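Local coordinates for protein beta-1,4-galactanase (Humicola insolens, PDB 1HJQ) that hydrolyses beta-1,4-galactosidic linkages in type I arabinogalactans as a family 53 glycoside hydrolase of clan GH-A, at residues Arg228-Met233 and Ala281-Ser286; Val244-Pro249 and Thr274-Ser279. One frame throughout, in Å; residues are numbered along the deposited sequence.

Contact 1: Arg228-Met233 and Ala281-Ser286; sequences RSLNNM and ANVVSS
Beside the touch of Leu-230 on Val-283 and Val-284, the carboxamide of Asn-231 turns its ND2 toward a water. ND2 of Asn-231 gives this water a weak 3.4 Å hydrogen bond, and the same water donates to OG of Ser-286 at 2.9 Å; a water bridge, weak on the asparagine side, therefore runs beside the aliphatic contact. OG of Ser-286 in turn donates to O of Val-283, one turn back in its own helix, at 2.6 Å.

Leu-230 turns CG away from its carbonyl carbon (chi1 -59°), and a nearly straight second torsion (-177°) carries CD1 outward. This methyl of Leu-230 stands 4.1 Å from CG1 of Val-283, the two side chains crossing at about a right angle. The helices are neighbours in the outer shell of a TIM barrel: 223-237 precedes strand 240-245 in the chain, and 270-286 follows it. CD1 of Leu-230 also approaches the backbone of Val-284, 4.3 Å from its CA, although the CB of that valine points away; its CG2 is 4.4 Å from the same methyl. Beneath the helices Leu-230 rests on Val-241 and Val-284 on Val-243, both from strand 240-245, while Val-283 also packs on Leu-223, Leu-226 and Arg-227 of helix 223-237.

Contact 2: Val244-Pro249 and Thr274-Ser279; sequences VETNWP and TQYIQS
Trp-248 lays its six-membered ring over one face of the Tyr-276 ring in an offset stack, centroids 4.6 Å apart and planes inclined by 24°. Both side chains set CG anti to the backbone N (chi1 -178° in Trp-248, -177° in Tyr-276), which throws each ring out from its backbone to meet the other. The overlap is off-centre: CE3 of Trp-248 sits above the rim of the tyrosine, 3.3 Å from CD1 of Tyr-276. Further back, CB of Tyr-276 makes an off-centre CH-pi contact with the indole five-membered ring, 4.1 Å from its centroid. CD of the adjoining Pro-249 lies toward the rim of the opposite indole face, 3.7 Å above the plane, and NE1 of Trp-248 donates a hydrogen bond to O of Pro-267.

At the edge of the tyrosine ring, in its plane, OG1 of Thr-246 stands 3.3 Å from CE2 of Tyr-276. This hydroxyl is also anti to its backbone N, leaving CG2 in the crowded position between N and the carbonyl carbon; its hydrogen bond goes to O of Phe-213. O of Asn-247 lies 3.6 Å from CE2 of Tyr-276.

Thr-246 directly follows Glu-245, the probable nucleophile, at the C-terminal end of barrel strand 240-245. Beyond it the chain runs along helix 270-286, while Asn-247 ND2 donates a hydrogen bond to O of Trp-296 at the end of neighbouring strand 290-296.

How the contacts relate
Both contacts are buried and share helix 270-286, which contact 2 meets in its earlier turns and contact 1 at its C-terminal end; their centres are about 15 Å apart. Contact 2 is nested in the chain loop closed by contact 1. The smaller one, contact 1 (115 Å² against 226 Å²), joins two outer helices by aliphatic methyls, with one water at the margin, between Asn-231 and the exposed Ser-286. Contact 2 packs the chain leaving the barrel strand against the helix, through aromatic faces whose surrounding polar groups hydrogen-bond to other protein residues. Its strand segment carries Glu-245, which does not touch the helix segment; the Val-284 side chain of contact 1 is about 11 Å from that of Glu-245.

Contact 1: Arg228-Met233 and Ala281-Ser286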
loop_
_atom_site.group_PDB
_atom_site.type_symbol
_atom_site.label_atom_id
_atom_site.label_comp_id
_atom_site.label_asym_id
_atom_site.label_seq_id
_atom_site.Cartn_x
_atom_site.Cartn_y
_atom_site.Cartn_z
ATOM N N ARG A 228 18.724 3.989 5.222
ATOM C CA ARG A 228 19.282 5.297 4.920
ATOM C C ARG A 228 18.270 6.199 4.246
ATOM O O ARG A 228 18.144 7.371 4.586
ATOM C CB ARG A 228 20.497 5.159 4.003
ATOM C CG ARG A 228 21.044 6.491 3.516
ATOM C CD ARG A 228 22.309 6.273 2.718
ATOM N NE ARG A 228 23.546 6.516 3.472
ATOM C CZ ARG A 228 23.785 6.128 4.725
ATOM N NH1 ARG A 228 22.870 5.466 5.434
ATOM N NH2 ARG A 228 24.971 6.381 5.266
ATOM N N SER A 229 17.557 5.639 3.277
ATOM C CA SER A 229 16.565 6.386 2.524
ATOM C C SER A 229 15.512 6.971 3.453
ATOM O O SER A 229 15.213 8.164 3.384
ATOM C CB SER A 229 15.917 5.482 1.479
ATOM O OG SER A 229 15.125 6.238 0.591
ATOM N N LEU A 230 14.964 6.136 4.330
ATOM C CA LEU A 230 13.955 6.596 5.271
ATOM C C LEU A 230 14.497 7.733 6.136
ATOM O O LEU A 230 13.836 8.758 6.301
ATOM C CB LEU A 230 13.480 5.440 6.160
ATOM C CG LEU A 230 12.880 4.263 5.391
ATOM C CD1 LEU A 230 12.371 3.208 6.351
ATOM C CD2 LEU A 230 11.758 4.759 4.503
ATOM N N ASN A 231 15.697 7.554 6.683
ATOM C CA ASN A 231 16.299 8.588 7.514
ATOM C C ASN A 231 16.461 9.886 6.745
ATOM O O ASN A 231 16.176 10.964 7.276
ATOM C CB ASN A 231 17.655 8.138 8.047
ATOM C CG ASN A 231 17.535 7.282 9.294
ATOM O OD1 ASN A 231 17.025 7.738 10.321
ATOM N ND2 ASN A 231 18.002 6.040 9.214
ATOM N N ASN A 232 16.909 9.781 5.496
ATOM C CA ASN A 232 17.090 10.964 4.661
ATOM C C ASN A 232 15.759 11.669 4.406
ATOM O O ASN A 232 15.667 12.896 4.487
ATOM C CB ASN A 232 17.724 10.594 3.319
ATOM C CG ASN A 232 19.155 10.107 3.456
ATOM O OD1 ASN A 232 19.785 10.266 4.499
ATOM N ND2 ASN A 232 19.678 9.518 2.387
ATOM N N MET A 233 14.735 10.882 4.093
ATOM C CA MET A 233 13.402 11.414 3.817
ATOM C C MET A 233 12.850 12.130 5.045
ATOM O O MET A 233 12.423 13.287 4.964
ATOM C CB MET A 233 12.458 10.275 3.411
ATOM C CG MET A 233 12.833 9.581 2.105
ATOM S SD MET A 233 11.901 8.047 1.818
ATOM C CE MET A 233 10.191 8.656 1.929
ATOM N N ALA A 281 10.774 -4.539 9.660
ATOM C CA ALA A 281 10.105 -3.793 10.719
ATOM C C ALA A 281 11.157 -3.063 11.551
ATOM O O ALA A 281 10.985 -1.894 11.904
ATOM C CB ALA A 281 9.289 -4.736 11.605
ATOM N N ASN A 282 12.253 -3.750 11.854
ATOM C CA ASN A 282 13.322 -3.145 12.635
ATOM C C ASN A 282 13.851 -1.904 11.944
ATOM O O ASN A 282 14.115 -0.898 12.601
ATOM C CB ASN A 282 14.468 -4.129 12.851
ATOM C CG ASN A 282 14.040 -5.351 13.631
ATOM O OD1 ASN A 282 13.284 -5.244 14.603
ATOM N ND2 ASN A 282 14.525 -6.525 13.219
ATOM N N VAL A 283 14.011 -1.971 10.625
ATOM C CA VAL A 283 14.505 -0.821 9.878
ATOM C C VAL A 283 13.553 0.355 10.046
ATOM O O VAL A 283 13.970 1.448 10.411
ATOM C CB VAL A 283 14.671 -1.145 8.375
ATOM C CG1 VAL A 283 14.849 0.136 7.567
ATOM C CG2 VAL A 283 15.873 -2.056 8.180
ATOM N N VAL A 284 12.273 0.123 9.791
ATOM C CA VAL A 284 11.267 1.169 9.930
ATOM C C VAL A 284 11.228 1.738 11.360
ATOM O O VAL A 284 11.262 2.954 11.558
ATOM C CB VAL A 284 9.873 0.632 9.571
ATOM C CG1 VAL A 284 8.848 1.734 9.704
ATOM C CG2 VAL A 284 9.888 0.063 8.162
ATOM N N SER A 285 11.158 0.855 12.351
ATOM C CA SER A 285 11.121 1.283 13.744
ATOM C C SER A 285 12.355 2.082 14.125
ATOM O O SER A 285 12.252 3.069 14.850
ATOM C CB SER A 285 11.022 0.077 14.672
ATOM O OG SER A 285 9.838 -0.649 14.419
ATOM N N SER A 286 13.522 1.651 13.645
ATOM C CA SER A 286 14.777 2.332 13.965
ATOM C C SER A 286 14.686 3.802 13.591
ATOM O O SER A 286 15.273 4.659 14.254
ATOM C CB SER A 286 15.954 1.693 13.220
ATOM O OG SER A 286 15.977 2.083 11.856
HETATM O O HOH W 1 17.956 4.203 12.118
#

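Contact 2: Val244-Pro249 and Thr274-Ser279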
loop_
_atom_site.group_PDB
_atom_site.type_symbol
_atom_site.label_atom_id
_atom_site.label_comp_id
_atom_site.label_asym_id
_atom_site.label_seq_id
_atom_site.Cartn_x
_atom_site.Cartn_y
_atom_site.Cartn_z
ATOM N N VAL A 244 4.632 0.356 2.802
ATOM C CA VAL A 244 3.251 -0.006 2.544
ATOM C C VAL A 244 3.110 -1.236 1.658
ATOM O O VAL A 244 1.995 -1.655 1.343
ATOM C CB VAL A 244 2.496 1.188 1.928
ATOM C CG1 VAL A 244 2.596 2.374 2.862
ATOM C CG2 VAL A 244 3.077 1.546 0.588
ATOM N N GLU A 245 4.243 -1.822 1.283
ATOM C CA GLU A 245 4.249 -3.005 0.433
ATOM C C GLU A 245 5.548 -3.799 0.513
ATOM O O GLU A 245 6.636 -3.260 0.290
ATOM C CB GLU A 245 4.046 -2.613 -1.025
ATOM C CG GLU A 245 2.628 -2.443 -1.474
ATOM C CD GLU A 245 2.560 -2.171 -2.962
ATOM O OE1 GLU A 245 3.245 -2.886 -3.727
ATOM O OE2 GLU A 245 1.826 -1.249 -3.369
ATOM N N THR A 246 5.428 -5.087 0.808
ATOM C CA THR A 246 6.588 -5.960 0.870
ATOM C C THR A 246 6.126 -7.408 0.905
ATOM O O THR A 246 5.018 -7.700 1.350
ATOM C CB THR A 246 7.462 -5.677 2.104
ATOM O OG1 THR A 246 8.689 -6.406 1.982
ATOM C CG2 THR A 246 6.749 -6.100 3.385
ATOM N N ASN A 247 6.980 -8.304 0.427
ATOM C CA ASN A 247 6.682 -9.729 0.386
ATOM C C ASN A 247 7.983 -10.498 0.550
ATOM O O ASN A 247 9.067 -9.955 0.359
ATOM C CB ASN A 247 6.095 -10.134 -0.973
ATOM C CG ASN A 247 4.638 -9.733 -1.153
ATOM O OD1 ASN A 247 4.129 -9.732 -2.275
ATOM N ND2 ASN A 247 3.957 -9.414 -0.060
ATOM N N TRP A 248 7.859 -11.767 0.909
ATOM C CA TRP A 248 9.004 -12.649 1.026
ATOM C C TRP A 248 8.448 -13.999 0.635
ATOM O O TRP A 248 7.447 -14.444 1.186
ATOM C CB TRP A 248 9.565 -12.703 2.440
ATOM C CG TRP A 248 10.775 -13.587 2.495
ATOM C CD1 TRP A 248 10.826 -14.886 2.913
ATOM C CD2 TRP A 248 12.089 -13.265 2.032
ATOM N NE1 TRP A 248 12.090 -15.395 2.735
ATOM C CE2 TRP A 248 12.886 -14.421 2.197
ATOM C CE3 TRP A 248 12.672 -12.113 1.490
ATOM C CZ2 TRP A 248 14.238 -14.456 1.839
ATOM C CZ3 TRP A 248 14.015 -12.148 1.133
ATOM C CH2 TRP A 248 14.781 -13.313 1.309
ATOM N N PRO A 249 9.085 -14.668 -0.329
ATOM C CA PRO A 249 8.605 -15.969 -0.778
ATOM C C PRO A 249 8.973 -17.177 0.061
ATOM O O PRO A 249 10.003 -17.197 0.719
ATOM C CB PRO A 249 9.175 -16.060 -2.187
ATOM C CG PRO A 249 10.494 -15.391 -2.036
ATOM C CD PRO A 249 10.182 -14.187 -1.186
ATOM N N THR A 274 9.111 -14.698 8.422
ATOM C CA THR A 274 9.116 -14.101 9.751
ATOM C C THR A 274 10.367 -13.258 9.904
ATOM O O THR A 274 10.310 -12.075 10.233
ATOM C CB THR A 274 9.104 -15.194 10.844
ATOM O OG1 THR A 274 7.971 -16.049 10.643
ATOM C CG2 THR A 274 9.008 -14.570 12.235
ATOM N N GLN A 275 11.499 -13.893 9.641
ATOM C CA GLN A 275 12.803 -13.258 9.730
ATOM C C GLN A 275 12.851 -11.976 8.893
ATOM O O GLN A 275 13.252 -10.919 9.384
ATOM C CB GLN A 275 13.852 -14.249 9.236
ATOM C CG GLN A 275 15.279 -13.948 9.608
ATOM C CD GLN A 275 16.209 -15.056 9.148
ATOM O OE1 GLN A 275 15.905 -16.247 9.310
ATOM N NE2 GLN A 275 17.349 -14.677 8.574
ATOM N N TYR A 276 12.433 -12.072 7.631
ATOM C CA TYR A 276 12.454 -10.922 6.735
ATOM C C TYR A 276 11.500 -9.810 7.158
ATOM O O TYR A 276 11.886 -8.644 7.220
ATOM C CB TYR A 276 12.115 -11.346 5.300
ATOM C CG TYR A 276 12.184 -10.210 4.298
ATOM C CD1 TYR A 276 13.406 -9.793 3.755
ATOM C CD2 TYR A 276 11.028 -9.550 3.892
ATOM C CE1 TYR A 276 13.468 -8.749 2.822
ATOM C CE2 TYR A 276 11.075 -8.507 2.971
ATOM C CZ TYR A 276 12.292 -8.112 2.435
ATOM O OH TYR A 276 12.311 -7.095 1.503
ATOM N N ILE A 277 10.253 -10.170 7.431
ATOM C CA ILE A 277 9.262 -9.184 7.831
ATOM C C ILE A 277 9.706 -8.480 9.097
ATOM O O ILE A 277 9.480 -7.286 9.265
ATOM C CB ILE A 277 7.883 -9.839 8.060
ATOM C CG1 ILE A 277 7.375 -10.430 6.742
ATOM C CG2 ILE A 277 6.892 -8.807 8.600
ATOM C CD1 ILE A 277 6.104 -11.232 6.878
ATOM N N GLN A 278 10.356 -9.219 9.983
ATOM C CA GLN A 278 10.823 -8.645 11.232
ATOM C C GLN A 278 12.013 -7.712 11.009
ATOM O O GLN A 278 12.104 -6.663 11.642
ATOM C CB GLN A 278 11.179 -9.764 12.217
ATOM C CG GLN A 278 11.555 -9.294 13.615
ATOM C CD GLN A 278 10.972 -10.182 14.707
ATOM O OE1 GLN A 278 11.021 -11.420 14.621
ATOM N NE2 GLN A 278 10.420 -9.554 15.748
ATOM N N SER A 279 12.916 -8.088 10.108
ATOM C CA SER A 279 14.079 -7.257 9.803
ATOM C C SER A 279 13.629 -5.922 9.218
ATOM O O SER A 279 14.149 -4.862 9.578
ATOM C CB SER A 279 14.985 -7.943 8.785
ATOM O OG SER A 279 15.477 -9.167 9.278
#